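Local coordinates for protein branched-chain phosphotransacylase (Enterococcus faecalis, PDB 1YCO) that probably acts as a branched-chain phosphotransacylase, moving acyl groups between coenzyme A and phosphate, at residues P12-L17 and N44-V49; K112-T117 and L193-E198; A128-I133 and K171-H176. All coordinates share one frame; numbering follows the deposited sequence.

Interaction 1 belongs to the parallel-sheet part of the molecule, whereas interactions 2 and 3 belong to the part built on the mixed sheet, on the opposite side of the chain's centre. The centre of interaction 1 lies about 36 Å from that of interaction 2 and about 42 Å from that of interaction 3. The last two are neighbours, their centres about 19 Å apart: strand 113-117 is followed by helix 127-143, and Thr117 OG1 packs at 3.3 Å from Ile133 CG2. Both segments of interaction 3 fall between the two of interaction 2 in the sequence. A phosphate ion that may well have come from the crystallisation solution lies by residues 196-198; it does not by itself identify an active site.

Interaction 1: P12-L17 and N44-V49; sequences PEILQL and NLWKYV
Leu15 and Ile14 pack against Trp46 and Leu45 in an apolar contact between the first turns of helix 12-24 and the residues leading into strand 47-50, at the edge of the parallel sheet. Its centre is a CH-pi interaction. Leu15 CD1 lies over one face of the indole, 4.0 Å from the centroid of the six-membered ring of Trp46 and 25° off the ring normal. The methyl comes nearest to the far corner of the ring, with Leu15 CD1 3.6 Å from Trp46 CH2. The first torsion of Trp46 (chi1 59°) holds CG between the backbone N and the carbonyl carbon, which swings the indole toward the helix.

The backbone of Leu15 adds to the contact: its CA is 3.9 Å from Trp46 CZ3. Ile14 reaches the same carbon by its CG2 branch, 4.0 Å from Trp46 CZ3 and oblique to the ring. With Ile14 CG1 anti to the carbonyl carbon (chi1 -64°), its longer arm leads away, and the short methyl is left to make the touch. The CD1 methyl of Leu15 serves two partners, for it also meets Leu45 CD1 at 3.7 Å, the two leucine side chains crossing at about a right angle.

The residue types suit this boundary. Tryptophan offers a broad apolar surface to a helix face that meets it here with branched aliphatic groups, and Trp46 NE1 still donates to Asn39 OD1.

Helix 12-24 is the connection of a beta-alpha-beta crossover between parallel neighbours 2-7 and 29-35, in the parallel alpha/beta sheet of strand order 3-2-1-4-5. Trp46 also rests on Phe31 and Val33 of strand 29-35 and on Val18 of the same helix, so it fills the angle between helix 12-24 and the sheet beside edge strand 47-50.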
# COMPACT_ATOMS: atom_id res chain seq x y z
N PRO A 12 13.71 27.75 10.06
CA PRO A 12 12.50 28.47 9.62
C PRO A 12 11.32 27.53 9.36
O PRO A 12 10.16 27.94 9.44
CB PRO A 12 12.98 29.21 8.37
CG PRO A 12 14.02 28.30 7.81
CD PRO A 12 14.78 27.86 9.05
N GLU A 13 11.63 26.27 9.06
CA GLU A 13 10.60 25.27 8.82
C GLU A 13 9.95 24.90 10.17
O GLU A 13 8.72 24.79 10.27
CB GLU A 13 11.21 24.01 8.19
CG GLU A 13 12.12 24.27 7.00
CD GLU A 13 13.57 24.50 7.40
OE1 GLU A 13 14.07 23.74 8.26
OE2 GLU A 13 14.21 25.42 6.84
N ILE A 14 10.77 24.72 11.20
CA ILE A 14 10.26 24.40 12.52
C ILE A 14 9.54 25.62 13.09
O ILE A 14 8.51 25.49 13.76
CB ILE A 14 11.40 23.94 13.48
CG1 ILE A 14 12.04 22.64 12.97
CG2 ILE A 14 10.87 23.75 14.89
CD1 ILE A 14 11.06 21.46 12.84
N LEU A 15 10.06 26.80 12.80
CA LEU A 15 9.45 28.04 13.30
C LEU A 15 8.00 28.17 12.83
O LEU A 15 7.13 28.59 13.60
CB LEU A 15 10.25 29.25 12.80
CG LEU A 15 9.92 30.56 13.50
CD1 LEU A 15 10.35 30.49 14.96
CD2 LEU A 15 10.64 31.69 12.80
N GLN A 16 7.75 27.82 11.58
CA GLN A 16 6.41 27.88 11.02
C GLN A 16 5.47 26.96 11.80
O GLN A 16 4.29 27.27 11.98
CB GLN A 16 6.45 27.48 9.54
CG GLN A 16 5.57 28.32 8.62
CD GLN A 16 5.43 27.71 7.23
OE1 GLN A 16 6.42 27.36 6.58
NE2 GLN A 16 4.18 27.59 6.76
N LEU A 17 6.00 25.83 12.27
CA LEU A 17 5.23 24.84 13.05
C LEU A 17 4.86 25.37 14.42
O LEU A 17 3.71 25.30 14.85
CB LEU A 17 6.03 23.54 13.23
CG LEU A 17 5.43 22.47 14.15
CD1 LEU A 17 4.06 22.06 13.62
CD2 LEU A 17 6.35 21.25 14.22
N ASN A 44 10.43 35.81 20.59
CA ASN A 44 10.61 35.09 21.85
C ASN A 44 9.67 33.88 22.02
O ASN A 44 9.36 33.49 23.14
CB ASN A 44 10.43 36.04 23.03
CG ASN A 44 11.67 36.14 23.89
OD1 ASN A 44 12.30 35.12 24.20
ND2 ASN A 44 12.03 37.36 24.29
N LEU A 45 9.22 33.31 20.90
CA LEU A 45 8.33 32.14 20.93
C LEU A 45 8.91 31.04 21.83
O LEU A 45 8.59 30.96 23.02
CB LEU A 45 8.13 31.60 19.51
CG LEU A 45 7.59 32.56 18.45
CD1 LEU A 45 7.67 31.89 17.09
CD2 LEU A 45 6.16 32.97 18.77
N TRP A 46 9.76 30.19 21.26
CA TRP A 46 10.38 29.10 22.02
C TRP A 46 11.53 29.58 22.90
O TRP A 46 11.82 30.77 22.96
CB TRP A 46 10.91 28.02 21.07
CG TRP A 46 11.95 28.49 20.08
CD1 TRP A 46 13.04 29.27 20.33
CD2 TRP A 46 12.01 28.16 18.68
NE1 TRP A 46 13.77 29.46 19.17
CE2 TRP A 46 13.16 28.80 18.15
CE3 TRP A 46 11.20 27.40 17.82
CZ2 TRP A 46 13.52 28.69 16.80
CZ3 TRP A 46 11.56 27.30 16.48
CH2 TRP A 46 12.71 27.94 15.98
N LYS A 47 12.18 28.62 23.56
CA LYS A 47 13.34 28.86 24.42
C LYS A 47 14.56 28.25 23.71
O LYS A 47 14.84 27.06 23.87
CB LYS A 47 13.15 28.17 25.77
CG LYS A 47 12.18 28.88 26.73
CD LYS A 47 12.86 29.98 27.58
CE LYS A 47 13.42 31.13 26.74
NZ LYS A 47 12.38 31.95 26.03
N TYR A 48 15.27 29.07 22.94
CA TYR A 48 16.46 28.63 22.20
C TYR A 48 17.60 28.17 23.11
O TYR A 48 17.83 28.75 24.17
CB TYR A 48 16.96 29.76 21.30
CG TYR A 48 18.23 29.43 20.53
CD1 TYR A 48 18.20 28.57 19.43
CD2 TYR A 48 19.45 29.97 20.92
CE1 TYR A 48 19.37 28.25 18.74
CE2 TYR A 48 20.63 29.65 20.24
CZ TYR A 48 20.58 28.80 19.15
OH TYR A 48 21.75 28.49 18.49
N VAL A 49 18.32 27.14 22.69
CA VAL A 49 19.47 26.63 23.44
C VAL A 49 20.54 26.11 22.46
O VAL A 49 20.34 25.07 21.82
CB VAL A 49 19.09 25.48 24.41
CG1 VAL A 49 20.32 25.04 25.18
CG2 VAL A 49 18.01 25.93 25.37

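Interaction 2: K112-T117 and L193-E198; sequences KTFLLT and LATSEE. With PO4 (phosphate ion), chain C.
Phe114 of strand 113-117 and Lys112, the residue just before that strand, meet Thr195 where helix 191-195 gives way to helix 197-202. The apolar part is a loose touch between Phe114 CE2 and Thr195 CG2 at 4.2 Å, the methyl lying oblique to the ring. Threonine suits this place because its two branches can do different work: CG2 faces the phenyl group, while OG1 is bonded to Leu191 O within its own helix.

A methylene-to-carbonyl contact is made by Lys112. The bend at chi2 (-80°) turns its chain toward Thr195, and the extended chi3 carries CE to 3.6 Å from Thr195 O. A second bend at chi4 (-73°) sets the direction of Lys112 NZ, which ends 4.9 Å from Thr195 O. It is thus the aliphatic stem that packs on the carbonyl. Lys112 NZ and Glu197 OE1 are 5.5 Å apart, too far for a salt bridge, though opposite charges at this range may attract weakly.

Ser196, the N-cap of helix 197-202, bonds through OG to Ala199 N. The same Ser196 OG is 3.2 Å from PO4 O1 of a phosphate ion, but that oxygen lies too close to a neighbouring atom, so its position and the bond are uncertain.

Strand 113-117 lies inside the mixed sheet, between strands 101-107 and 215-217, and Phe114 packs on Val106 and Leu216 from these two. Thr195 also touches Leu216, and Phe234 of the second subunit packs on it, so the contact sits between the sheet, the junction of two short helices and the dimer partner.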
# COMPACT_ATOMS: atom_id res chain seq x y z
N LYS A 112 -14.47 8.73 8.49
CA LYS A 112 -13.77 7.49 8.75
C LYS A 112 -12.38 7.71 9.34
O LYS A 112 -11.53 8.38 8.75
CB LYS A 112 -13.66 6.68 7.46
CG LYS A 112 -14.45 5.38 7.49
CD LYS A 112 -13.70 4.29 8.26
CE LYS A 112 -14.58 3.07 8.52
NZ LYS A 112 -15.62 3.31 9.58
N THR A 113 -12.16 7.13 10.52
CA THR A 113 -10.89 7.27 11.21
C THR A 113 -10.35 5.94 11.69
O THR A 113 -11.11 5.02 12.00
CB THR A 113 -11.05 8.20 12.41
OG1 THR A 113 -11.67 9.42 11.99
CG2 THR A 113 -9.69 8.52 13.02
N PHE A 114 -9.03 5.84 11.76
CA PHE A 114 -8.40 4.62 12.23
C PHE A 114 -6.90 4.74 12.42
O PHE A 114 -6.25 5.62 11.85
CB PHE A 114 -8.70 3.46 11.28
CG PHE A 114 -8.18 3.66 9.89
CD1 PHE A 114 -6.82 3.57 9.61
CD2 PHE A 114 -9.06 3.91 8.84
CE1 PHE A 114 -6.35 3.72 8.31
CE2 PHE A 114 -8.59 4.06 7.54
CZ PHE A 114 -7.24 3.97 7.27
N LEU A 115 -6.35 3.84 13.22
CA LEU A 115 -4.93 3.84 13.45
C LEU A 115 -4.29 2.84 12.49
O LEU A 115 -4.88 1.83 12.12
CB LEU A 115 -4.64 3.46 14.91
CG LEU A 115 -5.34 4.30 16.00
CD1 LEU A 115 -4.82 3.87 17.38
CD2 LEU A 115 -5.07 5.78 15.80
N LEU A 116 -3.09 3.19 12.04
CA LEU A 116 -2.32 2.36 11.13
C LEU A 116 -1.01 2.09 11.85
O LEU A 116 -0.37 3.01 12.37
CB LEU A 116 -2.03 3.10 9.83
CG LEU A 116 -1.12 2.40 8.81
CD1 LEU A 116 -1.68 1.05 8.41
CD2 LEU A 116 -0.96 3.30 7.59
N THR A 117 -0.58 0.84 11.90
CA THR A 117 0.65 0.64 12.59
C THR A 117 1.76 -0.20 12.01
O THR A 117 1.60 -1.30 11.48
CB THR A 117 0.44 0.20 14.06
OG1 THR A 117 1.71 -0.12 14.63
CG2 THR A 117 -0.47 -0.99 14.15
N LEU A 193 -12.34 -5.19 3.12
CA LEU A 193 -13.18 -5.83 4.13
C LEU A 193 -12.92 -5.26 5.54
O LEU A 193 -13.77 -5.36 6.44
CB LEU A 193 -12.99 -7.35 4.14
CG LEU A 193 -13.58 -8.05 2.90
CD1 LEU A 193 -13.13 -9.51 2.83
CD2 LEU A 193 -15.09 -7.95 2.93
N ALA A 194 -11.77 -4.63 5.71
CA ALA A 194 -11.42 -4.04 6.99
C ALA A 194 -11.95 -2.61 7.20
O ALA A 194 -12.32 -2.23 8.32
CB ALA A 194 -9.92 -4.07 7.18
N THR A 195 -12.00 -1.84 6.11
CA THR A 195 -12.40 -0.44 6.17
C THR A 195 -13.65 -0.01 5.40
O THR A 195 -14.07 1.14 5.52
CB THR A 195 -11.26 0.43 5.64
OG1 THR A 195 -10.99 0.04 4.29
CG2 THR A 195 -9.99 0.23 6.48
N SER A 196 -14.24 -0.91 4.62
CA SER A 196 -15.42 -0.56 3.84
C SER A 196 -16.65 -1.42 4.11
O SER A 196 -16.75 -2.54 3.60
CB SER A 196 -15.09 -0.63 2.34
OG SER A 196 -16.23 -0.37 1.55
N GLU A 197 -17.58 -0.89 4.90
CA GLU A 197 -18.81 -1.62 5.21
C GLU A 197 -19.53 -2.04 3.93
O GLU A 197 -20.08 -3.14 3.86
CB GLU A 197 -19.73 -0.77 6.09
CG GLU A 197 -19.12 -0.51 7.46
CD GLU A 197 -20.06 0.18 8.43
OE1 GLU A 197 -20.55 1.28 8.11
OE2 GLU A 197 -20.30 -0.39 9.52
N GLU A 198 -19.51 -1.18 2.92
CA GLU A 198 -20.14 -1.46 1.65
C GLU A 198 -19.46 -2.65 0.98
O GLU A 198 -20.14 -3.54 0.48
CB GLU A 198 -20.08 -0.21 0.74
CG GLU A 198 -20.40 -0.50 -0.73
CD GLU A 198 -21.00 0.69 -1.47
OE1 GLU A 198 -20.73 1.84 -1.05
OE2 GLU A 198 -21.72 0.47 -2.47
P PO4 C . -18.61 2.37 3.04
O1 PO4 C . -18.70 0.88 3.14
O2 PO4 C . -17.19 2.77 2.70
O3 PO4 C . -19.55 2.86 1.95
O4 PO4 C . -19.01 2.97 4.38

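Interaction 3: A128-I133 and K171-H176; sequences ATLIEI and KEVTAH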
# COMPACT_ATOMS: atom_id res chain seq x y z
N ALA A 128 6.02 -12.75 17.46
CA ALA A 128 6.21 -12.13 18.77
C ALA A 128 6.17 -10.61 18.64
O ALA A 128 5.55 -9.91 19.44
CB ALA A 128 7.53 -12.58 19.37
N THR A 129 6.84 -10.11 17.61
CA THR A 129 6.89 -8.69 17.34
C THR A 129 5.53 -8.10 16.97
O THR A 129 5.13 -7.03 17.46
CB THR A 129 7.86 -8.40 16.20
OG1 THR A 129 9.14 -8.95 16.54
CG2 THR A 129 7.99 -6.90 15.97
N LEU A 130 4.81 -8.81 16.12
CA LEU A 130 3.50 -8.36 15.68
C LEU A 130 2.61 -8.29 16.91
O LEU A 130 1.84 -7.34 17.07
CB LEU A 130 2.92 -9.33 14.63
CG LEU A 130 1.99 -8.81 13.52
CD1 LEU A 130 0.68 -8.40 14.11
CD2 LEU A 130 2.64 -7.66 12.76
N ILE A 131 2.73 -9.29 17.79
CA ILE A 131 1.94 -9.32 19.02
C ILE A 131 2.17 -8.04 19.84
O ILE A 131 1.22 -7.44 20.33
CB ILE A 131 2.29 -10.57 19.88
CG1 ILE A 131 1.66 -11.81 19.24
CG2 ILE A 131 1.81 -10.40 21.31
CD1 ILE A 131 1.99 -13.12 19.94
N GLU A 132 3.43 -7.62 19.95
CA GLU A 132 3.76 -6.41 20.69
C GLU A 132 3.29 -5.15 19.94
O GLU A 132 2.93 -4.16 20.57
CB GLU A 132 5.27 -6.31 20.94
CG GLU A 132 5.82 -7.23 22.05
CD GLU A 132 5.01 -7.14 23.34
OE1 GLU A 132 4.70 -6.02 23.78
OE2 GLU A 132 4.68 -8.21 23.90
N ILE A 133 3.31 -5.20 18.60
CA ILE A 133 2.85 -4.06 17.78
C ILE A 133 1.37 -3.82 18.03
O ILE A 133 0.93 -2.67 18.12
CB ILE A 133 3.06 -4.33 16.27
CG1 ILE A 133 4.56 -4.31 15.95
CG2 ILE A 133 2.36 -3.27 15.43
CD1 ILE A 133 4.88 -4.82 14.56
N LYS A 171 -3.30 -15.38 11.09
CA LYS A 171 -3.99 -16.47 11.77
C LYS A 171 -3.35 -16.81 13.13
O LYS A 171 -4.06 -17.09 14.08
CB LYS A 171 -4.03 -17.72 10.89
CG LYS A 171 -4.70 -18.92 11.56
CD LYS A 171 -4.65 -20.17 10.69
CE LYS A 171 -3.22 -20.62 10.40
NZ LYS A 171 -2.43 -20.86 11.66
N GLU A 172 -2.02 -16.78 13.21
CA GLU A 172 -1.37 -17.11 14.48
C GLU A 172 -1.58 -16.05 15.55
O GLU A 172 -1.87 -16.36 16.70
CB GLU A 172 0.12 -17.32 14.29
CG GLU A 172 0.48 -18.43 13.34
CD GLU A 172 1.96 -18.43 13.06
OE1 GLU A 172 2.52 -17.32 12.89
OE2 GLU A 172 2.58 -19.52 13.01
N VAL A 173 -1.42 -14.78 15.16
CA VAL A 173 -1.58 -13.67 16.08
C VAL A 173 -3.04 -13.61 16.54
O VAL A 173 -3.34 -13.23 17.67
CB VAL A 173 -1.18 -12.34 15.39
CG1 VAL A 173 -1.35 -11.16 16.34
CG2 VAL A 173 0.27 -12.43 14.91
N THR A 174 -3.95 -13.98 15.65
CA THR A 174 -5.37 -14.00 15.98
C THR A 174 -5.58 -15.03 17.09
O THR A 174 -6.19 -14.74 18.12
CB THR A 174 -6.22 -14.38 14.75
OG1 THR A 174 -6.07 -13.38 13.73
CG2 THR A 174 -7.70 -14.49 15.13
N ALA A 175 -5.07 -16.24 16.87
CA ALA A 175 -5.20 -17.33 17.84
C ALA A 175 -4.68 -16.89 19.21
O ALA A 175 -5.27 -17.21 20.24
CB ALA A 175 -4.42 -18.56 17.36
N HIS A 176 -3.58 -16.14 19.20
CA HIS A 176 -2.98 -15.65 20.43
C HIS A 176 -3.90 -14.73 21.21
O HIS A 176 -3.94 -14.79 22.45
CB HIS A 176 -1.70 -14.87 20.13
CG HIS A 176 -1.11 -14.21 21.34
ND1 HIS A 176 -0.17 -14.82 22.13
CD2 HIS A 176 -1.39 -13.02 21.92
CE1 HIS A 176 0.10 -14.04 23.16
NE2 HIS A 176 -0.63 -12.94 23.06
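Ile131, Val173 and His176 carry this contact, which joins helix 127-143 to helix 165-177. The short helical segments cross at -57° with their axes 10.0 Å apart. Ile131 stands opposite Val173, their CA atoms 6.3 Å from each other. It gives CD1 and CG2 to the His176 ring, while CG1, partway along its long arm, meets Val173.

Ile131 CD1 lies over one face of the imidazole, 3.6 Å from the centroid of the His176 ring and 16° off its normal, a clear CH-pi contact. Ile131 CG2 reaches another part of the ring, 3.9 Å from His176 NE2. Isoleucine suits the place by bringing both a long arm and a short methyl to a flat partner. In His176, chi1 (174°) carries the ring toward the other helix, and chi2 near a right angle turns its face to Ile131.

Val173 fills the inner side of the crossing. Its CG1 lies 4.2 Å from Ile131 CG1, and Leu130 CD1 packs against the fork of the valine, 4.1 Å from both Val173 CG1 and Val173 CG2. A small beta-branched residue fits here, since two methyls close to the helix backbone meet a leucine arriving at about a right angle. Both Leu130 and Val173 also touch Leu153 of strand 150-154, so the two helices share a footing on the mixed sheet.

The chemistry is graded: aliphatic where the crossing is buried against the sheet, aromatic face against methyl where it is exposed at His176. The helices are held here by shape and dispersion, and because His176 meets Ile131 through its ring face, that contact does not depend on a hydrogen bond from either ring nitrogen.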